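Long-range contacts in hypothetical protein (Bacteroides caccae, PDB 4M8R), which is of unknown function but combines an N-terminal Ig-like domain with a WD40-like beta-propeller domain: residues G28-I33 and G76-M81; A16-A21 and G104-A109; P306-M311 and Y323-G328; F343-P348 and E359-L364. All coordinates share one frame; numbering follows the deposited sequence.

Contact 1: G28-I33 and G76-M81; sequences GDIVHI and GMSIRM. With PO4 (phosphate ion), chain F.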
loop_
_atom_site.group_PDB
_atom_site.type_symbol
_atom_site.label_atom_id
_atom_site.label_comp_id
_atom_site.label_asym_id
_atom_site.label_seq_id
_atom_site.Cartn_x
_atom_site.Cartn_y
_atom_site.Cartn_z
ATOM N N GLY A 28 13.883 -9.427 26.921
ATOM C CA GLY A 28 13.967 -10.638 27.740
ATOM C C GLY A 28 14.453 -10.400 29.165
ATOM O O GLY A 28 14.259 -11.257 30.025
ATOM N N ASP A 29 15.109 -9.262 29.406
ATOM C CA ASP A 29 15.590 -8.898 30.741
ATOM C C ASP A 29 14.438 -8.605 31.682
ATOM O O ASP A 29 13.338 -8.246 31.249
ATOM C CB ASP A 29 16.473 -7.636 30.699
ATOM C CG ASP A 29 17.883 -7.907 30.219
ATOM O OD1 ASP A 29 18.235 -9.086 29.978
ATOM O OD2 ASP A 29 18.656 -6.924 30.112
ATOM N N ILE A 30 14.716 -8.748 32.973
ATOM C CA ILE A 30 13.802 -8.338 34.024
ATOM C C ILE A 30 14.149 -6.926 34.479
ATOM O O ILE A 30 15.291 -6.652 34.841
ATOM C CB ILE A 30 13.915 -9.268 35.248
ATOM C CG1 ILE A 30 13.576 -10.716 34.876
ATOM C CG2 ILE A 30 13.013 -8.783 36.376
ATOM C CD1 ILE A 30 12.159 -10.910 34.378
ATOM N N VAL A 31 13.164 -6.039 34.459
ATOM C CA VAL A 31 13.309 -4.691 35.002
ATOM C C VAL A 31 12.509 -4.588 36.298
ATOM O O VAL A 31 11.411 -5.132 36.397
ATOM C CB VAL A 31 12.839 -3.640 33.978
ATOM C CG1 VAL A 31 12.543 -2.298 34.634
ATOM C CG2 VAL A 31 13.888 -3.487 32.888
ATOM N N HIS A 32 13.068 -3.888 37.284
ATOM C CA HIS A 32 12.476 -3.813 38.616
ATOM C C HIS A 32 11.892 -2.450 38.900
ATOM O O HIS A 32 12.507 -1.425 38.612
ATOM C CB HIS A 32 13.523 -4.124 39.669
ATOM C CG HIS A 32 14.155 -5.462 39.489
ATOM N ND1 HIS A 32 15.243 -5.662 38.668
ATOM C CD2 HIS A 32 13.837 -6.675 39.994
ATOM C CE1 HIS A 32 15.581 -6.938 38.690
ATOM N NE2 HIS A 32 14.744 -7.575 39.488
ATOM N N ILE A 33 10.699 -2.462 39.480
ATOM C CA ILE A 33 9.992 -1.260 39.861
ATOM C C ILE A 33 9.839 -1.263 41.367
ATOM O O ILE A 33 9.535 -2.299 41.950
ATOM C CB ILE A 33 8.600 -1.235 39.217
ATOM C CG1 ILE A 33 8.728 -0.969 37.723
ATOM C CG2 ILE A 33 7.722 -0.174 39.865
ATOM C CD1 ILE A 33 7.470 -1.316 36.952
ATOM N N GLY A 76 6.964 -3.289 45.393
ATOM C CA GLY A 76 7.437 -3.226 44.010
ATOM C C GLY A 76 7.071 -4.422 43.153
ATOM O O GLY A 76 6.333 -5.304 43.581
HETATM N N MSE A 77 7.583 -4.444 41.923
HETATM C CA MSE A 77 7.234 -5.494 40.965
HETATM C C MSE A 77 8.330 -5.698 39.960
HETATM O O MSE A 77 9.120 -4.797 39.706
HETATM C CB MSE A 77 5.909 -5.169 40.265
HETATM C CG MSE A 77 5.614 -3.677 40.085
HETATM SE SE MSE A 77 3.656 -3.380 40.007
HETATM C CE MSE A 77 3.171 -4.917 38.900
ATOM N N SER A 78 8.393 -6.904 39.401
ATOM C CA SER A 78 9.328 -7.240 38.331
ATOM C C SER A 78 8.565 -7.366 37.019
ATOM O O SER A 78 7.528 -8.028 36.969
ATOM C CB SER A 78 10.030 -8.567 38.628
ATOM O OG SER A 78 10.668 -8.546 39.891
ATOM N N ILE A 79 9.074 -6.738 35.963
ATOM C CA ILE A 79 8.453 -6.839 34.641
ATOM C C ILE A 79 9.461 -7.335 33.620
ATOM O O ILE A 79 10.663 -7.187 33.817
ATOM C CB ILE A 79 7.864 -5.492 34.178
ATOM C CG1 ILE A 79 8.966 -4.458 33.934
ATOM C CG2 ILE A 79 6.876 -4.983 35.212
ATOM C CD1 ILE A 79 8.448 -3.089 33.547
ATOM N N ARG A 80 8.966 -7.953 32.551
ATOM C CA ARG A 80 9.833 -8.463 31.493
ATOM C C ARG A 80 9.822 -7.501 30.311
ATOM O O ARG A 80 8.768 -7.024 29.923
ATOM C CB ARG A 80 9.381 -9.860 31.047
ATOM C CG ARG A 80 10.456 -10.616 30.281
ATOM C CD ARG A 80 10.092 -12.072 30.052
ATOM N NE ARG A 80 10.108 -12.860 31.287
ATOM C CZ ARG A 80 11.207 -13.315 31.900
ATOM N NH1 ARG A 80 12.423 -13.063 31.414
ATOM N NH2 ARG A 80 11.091 -14.028 33.021
HETATM N N MSE A 81 10.994 -7.211 29.758
HETATM C CA MSE A 81 11.100 -6.335 28.592
HETATM C C MSE A 81 10.812 -7.157 27.360
HETATM O O MSE A 81 11.318 -8.271 27.215
HETATM C CB MSE A 81 12.491 -5.703 28.500
HETATM C CG MSE A 81 12.882 -4.888 29.739
HETATM SE SE MSE A 81 11.555 -3.491 30.155
HETATM C CE MSE A 81 11.697 -2.427 28.514
HETATM P P PO4 F . 13.866 -10.991 40.222
HETATM O O1 PO4 F . 14.366 -10.509 41.566
HETATM O O2 PO4 F . 14.583 -10.253 39.114
HETATM O O3 PO4 F . 14.152 -12.466 40.056
HETATM O O4 PO4 F . 12.375 -10.739 40.136
#
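V31 with I79, and I33 with M77, are the hydrogen-bonded pairs of an antiparallel beta ladder between strands 30-36 and 76-80 of the Ig-like, E-set-type domain. Each pair exchanges two backbone bonds: V31 N reaches I79 O at 2.8 Å, and the return from I79 N to V31 O is nearly straight (176°). The ladder runs on beyond the strands: M81 N meets D29 O at 3.0 Å and G28 N donates to M81 O. At phi 97° a CB on G28 would jam against the preceding carbonyl oxygen, so glycine suits.

Apolar packing fills the face carrying V31, I33, M77 and I79. CD1 of I33 touches CD1 of I79 at 4.0 Å, and V31 CG2 lies against M81 CG at 3.6 Å. I79 packs on V44 and F46, M77 on V44 and M81 on F46, so apolar residues suit this face.

Polar contacts belong to the face of I30, H32, S78 and R80. Bent at chi3 (-70°), R80 brings its guanidinium to I30 CD1, 3.4 Å above the plane, while G28 O at the group's edge takes a weak bond from NH1. H32 is bonded at ND1 to E20 and at NE2 to phosphate O2 (2.7 Å); with an acidic partner on each nitrogen its ring is probably doubly protonated. S78 OG donates to O4 of that ion, probably from the crystallisation liquor, at 2.8 Å.

Contact 2: A16-A21 and G104-A109; sequences AGVTEA and GKVLLA. With PO4 (phosphate ion), chain D.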
loop_
_atom_site.group_PDB
_atom_site.type_symbol
_atom_site.label_atom_id
_atom_site.label_comp_id
_atom_site.label_asym_id
_atom_site.label_seq_id
_atom_site.Cartn_x
_atom_site.Cartn_y
_atom_site.Cartn_z
ATOM N N ALA A 16 8.890 6.146 44.442
ATOM C CA ALA A 16 8.864 5.136 43.400
ATOM C C ALA A 16 9.873 5.412 42.303
ATOM O O ALA A 16 10.383 6.519 42.167
ATOM C CB ALA A 16 7.466 5.042 42.808
ATOM N N GLY A 17 10.135 4.390 41.501
ATOM C CA GLY A 17 11.042 4.518 40.371
ATOM C C GLY A 17 11.305 3.186 39.695
ATOM O O GLY A 17 10.659 2.176 40.003
ATOM N N VAL A 18 12.267 3.196 38.781
ATOM C CA VAL A 18 12.711 1.998 38.096
ATOM C C VAL A 18 14.167 1.793 38.455
ATOM O O VAL A 18 14.974 2.698 38.303
ATOM C CB VAL A 18 12.576 2.153 36.574
ATOM C CG1 VAL A 18 12.912 0.852 35.868
ATOM C CG2 VAL A 18 11.167 2.603 36.216
ATOM N N THR A 19 14.505 0.604 38.937
ATOM C CA THR A 19 15.873 0.315 39.347
ATOM C C THR A 19 16.841 0.588 38.201
ATOM O O THR A 19 17.877 1.210 38.402
ATOM C CB THR A 19 16.024 -1.142 39.821
ATOM O OG1 THR A 19 15.149 -1.368 40.931
ATOM C CG2 THR A 19 17.458 -1.444 40.241
ATOM N N GLU A 20 16.485 0.147 37.002
ATOM C CA GLU A 20 17.351 0.290 35.836
ATOM C C GLU A 20 17.093 1.597 35.073
ATOM O O GLU A 20 17.358 1.676 33.873
ATOM C CB GLU A 20 17.170 -0.915 34.895
ATOM C CG GLU A 20 17.517 -2.266 35.513
ATOM C CD GLU A 20 16.424 -2.839 36.409
ATOM O OE1 GLU A 20 15.342 -2.231 36.529
ATOM O OE2 GLU A 20 16.656 -3.908 37.003
ATOM N N ALA A 21 16.594 2.622 35.762
ATOM C CA ALA A 21 16.231 3.884 35.117
ATOM C C ALA A 21 17.398 4.485 34.335
ATOM O O ALA A 21 18.528 4.508 34.813
ATOM C CB ALA A 21 15.731 4.880 36.147
ATOM N N GLY A 104 9.548 5.800 35.168
ATOM C CA GLY A 104 10.882 6.047 34.638
ATOM C C GLY A 104 11.036 5.625 33.194
ATOM O O GLY A 104 10.077 5.183 32.560
ATOM N N LYS A 105 12.257 5.749 32.685
ATOM C CA LYS A 105 12.558 5.447 31.294
ATOM C C LYS A 105 13.760 4.533 31.191
ATOM O O LYS A 105 14.651 4.568 32.038
ATOM C CB LYS A 105 12.864 6.732 30.540
ATOM C CG LYS A 105 11.773 7.781 30.642
ATOM C CD LYS A 105 12.187 9.079 29.971
ATOM C CE LYS A 105 13.313 9.765 30.723
ATOM N NZ LYS A 105 13.621 11.101 30.151
ATOM N N VAL A 106 13.774 3.713 30.151
ATOM C CA VAL A 106 14.931 2.893 29.835
ATOM C C VAL A 106 15.159 2.917 28.344
ATOM O O VAL A 106 14.267 3.268 27.579
ATOM C CB VAL A 106 14.765 1.430 30.296
ATOM C CG1 VAL A 106 14.662 1.358 31.809
ATOM C CG2 VAL A 106 13.550 0.775 29.652
ATOM N N LEU A 107 16.374 2.570 27.939
ATOM C CA LEU A 107 16.694 2.384 26.537
ATOM C C LEU A 107 16.693 0.883 26.287
ATOM O O LEU A 107 17.467 0.142 26.901
ATOM C CB LEU A 107 18.055 2.994 26.214
ATOM C CG LEU A 107 18.533 2.907 24.760
ATOM C CD1 LEU A 107 17.524 3.524 23.804
ATOM C CD2 LEU A 107 19.884 3.591 24.611
ATOM N N LEU A 108 15.801 0.433 25.412
ATOM C CA LEU A 108 15.641 -0.991 25.127
ATOM C C LEU A 108 16.349 -1.326 23.824
ATOM O O LEU A 108 16.033 -0.758 22.781
ATOM C CB LEU A 108 14.153 -1.340 25.018
ATOM C CG LEU A 108 13.789 -2.809 24.785
ATOM C CD1 LEU A 108 14.267 -3.685 25.931
ATOM C CD2 LEU A 108 12.290 -2.940 24.605
ATOM N N ALA A 109 17.299 -2.252 23.882
ATOM C CA ALA A 109 18.058 -2.643 22.696
ATOM C C ALA A 109 17.139 -3.310 21.682
ATOM O O ALA A 109 16.078 -3.805 22.038
ATOM C CB ALA A 109 19.194 -3.577 23.075
HETATM P P PO4 D . 11.136 13.288 29.544
HETATM O O1 PO4 D . 9.750 12.823 29.926
HETATM O O2 PO4 D . 11.754 12.367 28.519
HETATM O O3 PO4 D . 11.089 14.680 28.964
HETATM O O4 PO4 D . 11.975 13.266 30.794
#
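V18 presses its CG2 methyl against the backbone of G104, 3.7 Å from G104 N. A CB on G104 would run into that methyl, so glycine lets the two chains come together. Two residues on, V106 CG1 meets E20 O at 3.4 Å, placed there by a chi1 of -64° that sets it anti to the carbonyl carbon. A CH...O contact from A21 CA to K105 O, at 3.5 Å, completes the meeting.

K105 has its backbone in this contact and its side chain outside it. From CB, which leaves the strand away from 16-21, the chain runs extended through CG to CD, 3.6 Å from O2 of a phosphate ion that probably comes from the crystallisation liquor. The bend at chi3 (-68°) then directs CE and NZ to the ion: CE lies 3.7 Å from O4, and NZ, at the tip, donates to both oxygens of the phosphate, with O2 and O4 each 2.8 Å from it. R89, together with R213 and N238 of the second subunit, also binds this ion, so a long cationic chain is well suited to reach it. Shortened to an alanine here, the residue would probably leave the phosphate without two of its hydrogen bonds, and so without its link from K105 to R213 and N238 of the second subunit.

The type I turn from V18 to A21 takes the chain from strand 16-18, paired with 30-36, to strand 24-25, parallel to 99-108: a first strand split between two partners, as in many Ig-like sandwiches.

Contact 3: P306-M311 and Y323-G328; sequences PFYFGM and YQKKVG. With EDO (1,2-ethanediol), chain H.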
loop_
_atom_site.group_PDB
_atom_site.type_symbol
_atom_site.label_atom_id
_atom_site.label_comp_id
_atom_site.label_asym_id
_atom_site.label_seq_id
_atom_site.Cartn_x
_atom_site.Cartn_y
_atom_site.Cartn_z
ATOM N N PRO A 306 -2.771 -32.553 2.285
ATOM C CA PRO A 306 -3.129 -31.414 1.451
ATOM C C PRO A 306 -1.958 -30.445 1.290
ATOM O O PRO A 306 -1.111 -30.349 2.177
ATOM C CB PRO A 306 -4.265 -30.733 2.232
ATOM C CG PRO A 306 -4.630 -31.661 3.340
ATOM C CD PRO A 306 -3.415 -32.487 3.606
ATOM N N PHE A 307 -1.918 -29.733 0.170
ATOM C CA PHE A 307 -0.895 -28.714 -0.042
ATOM C C PHE A 307 -1.433 -27.542 -0.842
ATOM O O PHE A 307 -2.520 -27.608 -1.409
ATOM C CB PHE A 307 0.311 -29.314 -0.769
ATOM C CG PHE A 307 0.002 -29.792 -2.161
ATOM C CD1 PHE A 307 0.002 -28.906 -3.228
ATOM C CD2 PHE A 307 -0.290 -31.123 -2.402
ATOM C CE1 PHE A 307 -0.285 -29.343 -4.510
ATOM C CE2 PHE A 307 -0.573 -31.564 -3.683
ATOM C CZ PHE A 307 -0.576 -30.676 -4.737
ATOM N N TYR A 308 -0.655 -26.466 -0.870
ATOM C CA TYR A 308 -0.925 -25.354 -1.766
ATOM C C TYR A 308 0.364 -24.778 -2.321
ATOM O O TYR A 308 1.409 -24.871 -1.689
ATOM C CB TYR A 308 -1.719 -24.257 -1.053
ATOM C CG TYR A 308 -0.931 -23.421 -0.072
ATOM C CD1 TYR A 308 -0.741 -23.839 1.244
ATOM C CD2 TYR A 308 -0.400 -22.192 -0.454
ATOM C CE1 TYR A 308 -0.035 -23.064 2.150
ATOM C CE2 TYR A 308 0.308 -21.410 0.439
ATOM C CZ TYR A 308 0.493 -21.852 1.739
ATOM O OH TYR A 308 1.205 -21.074 2.617
ATOM N N PHE A 309 0.273 -24.200 -3.515
ATOM C CA PHE A 309 1.326 -23.351 -4.067
ATOM C C PHE A 309 0.856 -21.903 -3.980
ATOM O O PHE A 309 -0.222 -21.588 -4.466
ATOM C CB PHE A 309 1.559 -23.660 -5.546
ATOM C CG PHE A 309 2.238 -24.970 -5.810
ATOM C CD1 PHE A 309 1.502 -26.136 -5.917
ATOM C CD2 PHE A 309 3.613 -25.025 -6.001
ATOM C CE1 PHE A 309 2.129 -27.343 -6.186
ATOM C CE2 PHE A 309 4.245 -26.227 -6.267
ATOM C CZ PHE A 309 3.501 -27.391 -6.361
ATOM N N GLY A 310 1.652 -21.035 -3.368
ATOM C CA GLY A 310 1.393 -19.598 -3.404
ATOM C C GLY A 310 1.988 -19.024 -4.677
ATOM O O GLY A 310 3.204 -19.037 -4.848
HETATM N N MSE A 311 1.133 -18.534 -5.576
HETATM C CA MSE A 311 1.570 -18.081 -6.907
HETATM C C MSE A 311 1.948 -16.618 -6.945
HETATM O O MSE A 311 2.372 -16.114 -7.983
HETATM C CB MSE A 311 0.462 -18.354 -7.918
HETATM C CG MSE A 311 0.032 -19.819 -7.913
HETATM SE SE MSE A 311 1.537 -21.018 -8.312
HETATM C CE MSE A 311 1.946 -20.432 -10.149
ATOM N N TYR A 323 -5.528 -13.846 -2.225
ATOM C CA TYR A 323 -4.299 -14.624 -2.311
ATOM C C TYR A 323 -4.440 -15.716 -3.367
ATOM O O TYR A 323 -5.281 -16.602 -3.232
ATOM C CB TYR A 323 -3.991 -15.234 -0.941
ATOM C CG TYR A 323 -2.651 -15.919 -0.824
ATOM C CD1 TYR A 323 -1.500 -15.340 -1.349
ATOM C CD2 TYR A 323 -2.521 -17.130 -0.146
ATOM C CE1 TYR A 323 -0.268 -15.963 -1.230
ATOM C CE2 TYR A 323 -1.291 -17.756 -0.020
ATOM C CZ TYR A 323 -0.164 -17.168 -0.566
ATOM O OH TYR A 323 1.073 -17.769 -0.452
ATOM N N GLN A 324 -3.614 -15.646 -4.410
ATOM C CA GLN A 324 -3.723 -16.541 -5.565
ATOM C C GLN A 324 -2.906 -17.815 -5.392
ATOM O O GLN A 324 -1.747 -17.766 -4.999
ATOM C CB GLN A 324 -3.319 -15.806 -6.843
ATOM C CG GLN A 324 -4.386 -14.825 -7.309
ATOM C CD GLN A 324 -3.840 -13.648 -8.090
ATOM O OE1 GLN A 324 -4.302 -13.353 -9.193
ATOM N NE2 GLN A 324 -2.865 -12.953 -7.512
ATOM N N LYS A 325 -3.519 -18.957 -5.687
ATOM C CA LYS A 325 -2.895 -20.246 -5.404
ATOM C C LYS A 325 -3.524 -21.430 -6.135
ATOM O O LYS A 325 -4.661 -21.372 -6.592
ATOM C CB LYS A 325 -2.898 -20.510 -3.892
ATOM C CG LYS A 325 -4.224 -20.222 -3.226
ATOM C CD LYS A 325 -4.152 -20.220 -1.707
ATOM C CE LYS A 325 -5.323 -19.423 -1.146
ATOM N NZ LYS A 325 -6.062 -20.171 -0.101
ATOM N N LYS A 326 -2.736 -22.495 -6.249
ATOM C CA LYS A 326 -3.199 -23.787 -6.729
ATOM C C LYS A 326 -3.079 -24.748 -5.560
ATOM O O LYS A 326 -2.031 -24.818 -4.926
ATOM C CB LYS A 326 -2.334 -24.264 -7.896
ATOM C CG LYS A 326 -2.466 -23.401 -9.142
ATOM C CD LYS A 326 -1.263 -23.552 -10.061
ATOM C CE LYS A 326 -1.303 -22.554 -11.212
ATOM N NZ LYS A 326 -2.356 -22.872 -12.214
ATOM N N VAL A 327 -4.152 -25.472 -5.260
ATOM C CA VAL A 327 -4.155 -26.398 -4.133
ATOM C C VAL A 327 -4.483 -27.809 -4.577
ATOM O O VAL A 327 -5.094 -28.022 -5.622
ATOM C CB VAL A 327 -5.149 -25.971 -3.033
ATOM C CG1 VAL A 327 -4.969 -24.494 -2.706
ATOM C CG2 VAL A 327 -6.584 -26.259 -3.443
ATOM N N GLY A 328 -4.086 -28.768 -3.753
ATOM C CA GLY A 328 -4.372 -30.158 -4.035
ATOM C C GLY A 328 -3.980 -31.099 -2.922
ATOM O O GLY A 328 -3.733 -30.681 -1.788
HETATM C C1 EDO H . 0.779 -27.977 3.220
HETATM O O1 EDO H . 1.079 -28.035 4.618
HETATM C C2 EDO H . 1.517 -26.790 2.620
HETATM O O2 EDO H . 1.352 -26.735 1.196
#
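K326 and M311 cross obliquely. A first torsion of -55°, with CG beside the backbone N, sets M311 CG within 3.9 Å of K325 CA, and further bends at chi2 and chi3 bring the selenomethionine CE to 4.0 Å from K326 CE. The aliphatic run of K326 suits this apolar neighbour, and W400, with G53 of the third subunit, packs on both residues. Their backbones are tied too: M311 N donates to Q324 O at 3.0 Å, and F309 N to K326 O at 2.8 Å, that oxygen also lying in the plane of the F309 ring, at its edge.

These bonds belong to the antiparallel ladder of strands 303-310 and 325-333, the first two of a four-stranded antiparallel sheet, as in a blade of the WD40-like propeller.

At the other end G328 pairs with F307. The phenyl ring folds over the glycine in a CH-pi contact, G328 CA standing 4.1 Å from the F307 ring centroid and 20° off its normal; a CB would be tight against CZ. On the reverse face Y308 CB packs on V327 CG1 at 3.7 Å, while the side chains of Y308 and Y323 cross at about a right angle and meet at their edges, Y323 OH 3.8 Å from Y308 CE2.

Contact 4: F343-P348 and E359-L364; sequences FRLLEP and EPFAQL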
loop_
_atom_site.group_PDB
_atom_site.type_symbol
_atom_site.label_atom_id
_atom_site.label_comp_id
_atom_site.label_asym_id
_atom_site.label_seq_id
_atom_site.Cartn_x
_atom_site.Cartn_y
_atom_site.Cartn_z
ATOM N N PHE A 343 1.205 -36.031 -6.746
ATOM C CA PHE A 343 0.720 -34.690 -6.432
ATOM C C PHE A 343 -0.321 -34.280 -7.466
ATOM O O PHE A 343 -0.010 -34.148 -8.651
ATOM C CB PHE A 343 1.874 -33.694 -6.422
ATOM C CG PHE A 343 2.919 -33.987 -5.383
ATOM C CD1 PHE A 343 3.883 -34.957 -5.607
ATOM C CD2 PHE A 343 2.938 -33.295 -4.179
ATOM C CE1 PHE A 343 4.847 -35.233 -4.652
ATOM C CE2 PHE A 343 3.898 -33.565 -3.220
ATOM C CZ PHE A 343 4.855 -34.535 -3.457
ATOM N N ARG A 344 -1.554 -34.086 -7.005
ATOM C CA ARG A 344 -2.694 -33.839 -7.881
ATOM C C ARG A 344 -3.488 -32.626 -7.403
ATOM O O ARG A 344 -3.893 -32.559 -6.235
ATOM C CB ARG A 344 -3.585 -35.080 -7.906
ATOM C CG ARG A 344 -2.871 -36.315 -8.449
ATOM C CD ARG A 344 -3.651 -37.598 -8.228
ATOM N NE ARG A 344 -4.799 -37.641 -9.155
ATOM C CZ ARG A 344 -5.706 -38.611 -9.210
ATOM N NH1 ARG A 344 -5.655 -39.637 -8.366
ATOM N NH2 ARG A 344 -6.687 -38.536 -10.106
ATOM N N LEU A 345 -3.700 -31.663 -8.297
ATOM C CA LEU A 345 -4.467 -30.469 -7.958
ATOM C C LEU A 345 -5.944 -30.794 -7.842
ATOM O O LEU A 345 -6.444 -31.690 -8.517
ATOM C CB LEU A 345 -4.279 -29.372 -9.009
ATOM C CG LEU A 345 -2.879 -28.783 -9.187
ATOM C CD1 LEU A 345 -2.940 -27.616 -10.158
ATOM C CD2 LEU A 345 -2.284 -28.327 -7.862
ATOM N N LEU A 346 -6.628 -30.075 -6.957
ATOM C CA LEU A 346 -8.078 -30.118 -6.876
ATOM C C LEU A 346 -8.604 -28.871 -7.573
ATOM O O LEU A 346 -8.369 -27.752 -7.112
ATOM C CB LEU A 346 -8.540 -30.163 -5.417
ATOM C CG LEU A 346 -10.037 -30.381 -5.197
ATOM C CD1 LEU A 346 -10.478 -31.721 -5.763
ATOM C CD2 LEU A 346 -10.370 -30.290 -3.717
ATOM N N GLU A 347 -9.288 -29.077 -8.698
ATOM C CA GLU A 347 -9.812 -27.989 -9.515
ATOM C C GLU A 347 -11.225 -28.331 -9.990
ATOM O O GLU A 347 -11.608 -29.501 -10.010
ATOM C CB GLU A 347 -8.903 -27.745 -10.724
ATOM C CG GLU A 347 -7.542 -27.151 -10.372
ATOM C CD GLU A 347 -6.635 -26.948 -11.580
ATOM O OE1 GLU A 347 -6.923 -27.501 -12.663
ATOM O OE2 GLU A 347 -5.618 -26.234 -11.439
ATOM N N PRO A 348 -12.013 -27.307 -10.357
ATOM C CA PRO A 348 -13.350 -27.558 -10.893
ATOM C C PRO A 348 -13.293 -28.059 -12.334
ATOM O O PRO A 348 -12.455 -27.599 -13.113
ATOM C CB PRO A 348 -14.017 -26.183 -10.820
ATOM C CG PRO A 348 -12.893 -25.208 -10.898
ATOM C CD PRO A 348 -11.728 -25.865 -10.221
ATOM N N GLU A 359 -5.205 -35.145 -12.940
ATOM C CA GLU A 359 -4.109 -36.094 -13.113
ATOM C C GLU A 359 -2.852 -35.489 -12.496
ATOM O O GLU A 359 -2.750 -34.265 -12.390
ATOM C CB GLU A 359 -3.888 -36.419 -14.589
ATOM C CG GLU A 359 -4.976 -37.295 -15.204
ATOM C CD GLU A 359 -4.824 -38.778 -14.894
ATOM O OE1 GLU A 359 -3.904 -39.159 -14.137
ATOM O OE2 GLU A 359 -5.631 -39.575 -15.417
ATOM N N PRO A 360 -1.898 -36.333 -12.062
ATOM C CA PRO A 360 -0.756 -35.782 -11.331
ATOM C C PRO A 360 0.090 -34.841 -12.182
ATOM O O PRO A 360 0.217 -35.050 -13.382
ATOM C CB PRO A 360 0.066 -37.023 -10.940
ATOM C CG PRO A 360 -0.771 -38.210 -11.263
ATOM C CD PRO A 360 -1.769 -37.780 -12.290
ATOM N N PHE A 361 0.634 -33.800 -11.560
ATOM C CA PHE A 361 1.642 -32.957 -12.206
ATOM C C PHE A 361 3.046 -33.400 -11.789
ATOM O O PHE A 361 4.037 -32.967 -12.372
ATOM C CB PHE A 361 1.413 -31.469 -11.890
ATOM C CG PHE A 361 1.516 -31.127 -10.429
ATOM C CD1 PHE A 361 2.749 -30.872 -9.847
ATOM C CD2 PHE A 361 0.378 -31.042 -9.640
ATOM C CE1 PHE A 361 2.846 -30.551 -8.503
ATOM C CE2 PHE A 361 0.468 -30.724 -8.300
ATOM C CZ PHE A 361 1.704 -30.477 -7.731
ATOM N N ALA A 362 3.119 -34.243 -10.759
ATOM C CA ALA A 362 4.374 -34.828 -10.303
ATOM C C ALA A 362 4.091 -36.158 -9.616
ATOM O O ALA A 362 3.109 -36.292 -8.885
ATOM C CB ALA A 362 5.088 -33.883 -9.351
ATOM N N GLN A 363 4.962 -37.132 -9.859
ATOM C CA GLN A 363 4.797 -38.496 -9.364
ATOM C C GLN A 363 6.179 -39.016 -8.995
ATOM O O GLN A 363 7.116 -38.893 -9.781
ATOM C CB GLN A 363 4.150 -39.371 -10.453
ATOM C CG GLN A 363 4.326 -40.889 -10.307
ATOM C CD GLN A 363 3.109 -41.604 -9.737
ATOM O OE1 GLN A 363 2.001 -41.479 -10.266
ATOM N NE2 GLN A 363 3.314 -42.378 -8.671
ATOM N N LEU A 364 6.308 -39.583 -7.800
ATOM C CA LEU A 364 7.581 -40.147 -7.354
ATOM C C LEU A 364 7.405 -41.580 -6.875
ATOM O O LEU A 364 6.968 -41.811 -5.749
ATOM C CB LEU A 364 8.169 -39.286 -6.242
ATOM C CG LEU A 364 8.534 -37.871 -6.693
ATOM C CD1 LEU A 364 8.797 -36.997 -5.486
ATOM C CD2 LEU A 364 9.739 -37.884 -7.623
#
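F361 lays one face of its ring against F343, whose CB stands 3.9 Å from the F361 ring centroid, 29° off the normal, in a CH-pi contact. The ring is carried there by a first torsion of 62°, with CG between backbone N and carbonyl carbon. L345 crosses it at about a right angle, CD2 reaching F361 CE2 at 3.7 Å, and the small A362 lets its CB sit beside F343 CD1. With an alanine in place of F361, F343 CB and L345 CD2 would probably lose their aromatic cover, and W400 its edge-to-face partner.

Two backbone bonds border this centre. F343 N donates to A362 O at 2.9 Å (172°), and F343 O, which also lies over the F361 ring, accepts from F361 N at 3.0 Å. Farther out, R344 CG rests 3.6 Å from P360 CA; R344 NE bonds to Q358 O, and its NH2 stays 4.9 Å from E359 OE1, opposite charges near but not in contact.

The contact joins the strands of hairpin 340-348 and 355-364, the latter outermost in its sheet. In the following sheet I382 of strand 381-387 touches F343, and F398 of strand 394-399 meets the F361 ring.

In the fold
Along the chain, contact 1 is nested inside the loop closed by contact 2, and contacts 3 and 4 follow in series. The first two belong to one mixed sheet of the Ig-like domain, where strands 16-18 and 30-36 are neighbours; their centres are about 9 Å apart and V31 CG1 packs on V18 CG1 between them. Contacts 3 and 4 share one four-stranded propeller sheet, with centres about 12 Å apart: V327 O accepts from L346 N, and F307 and F309 both pack on F361. The pairs lie on opposite sides of the chain's centre, contacts 1 and 3 having centres about 44 Å apart, so each domain is held together by its own set of strand contacts.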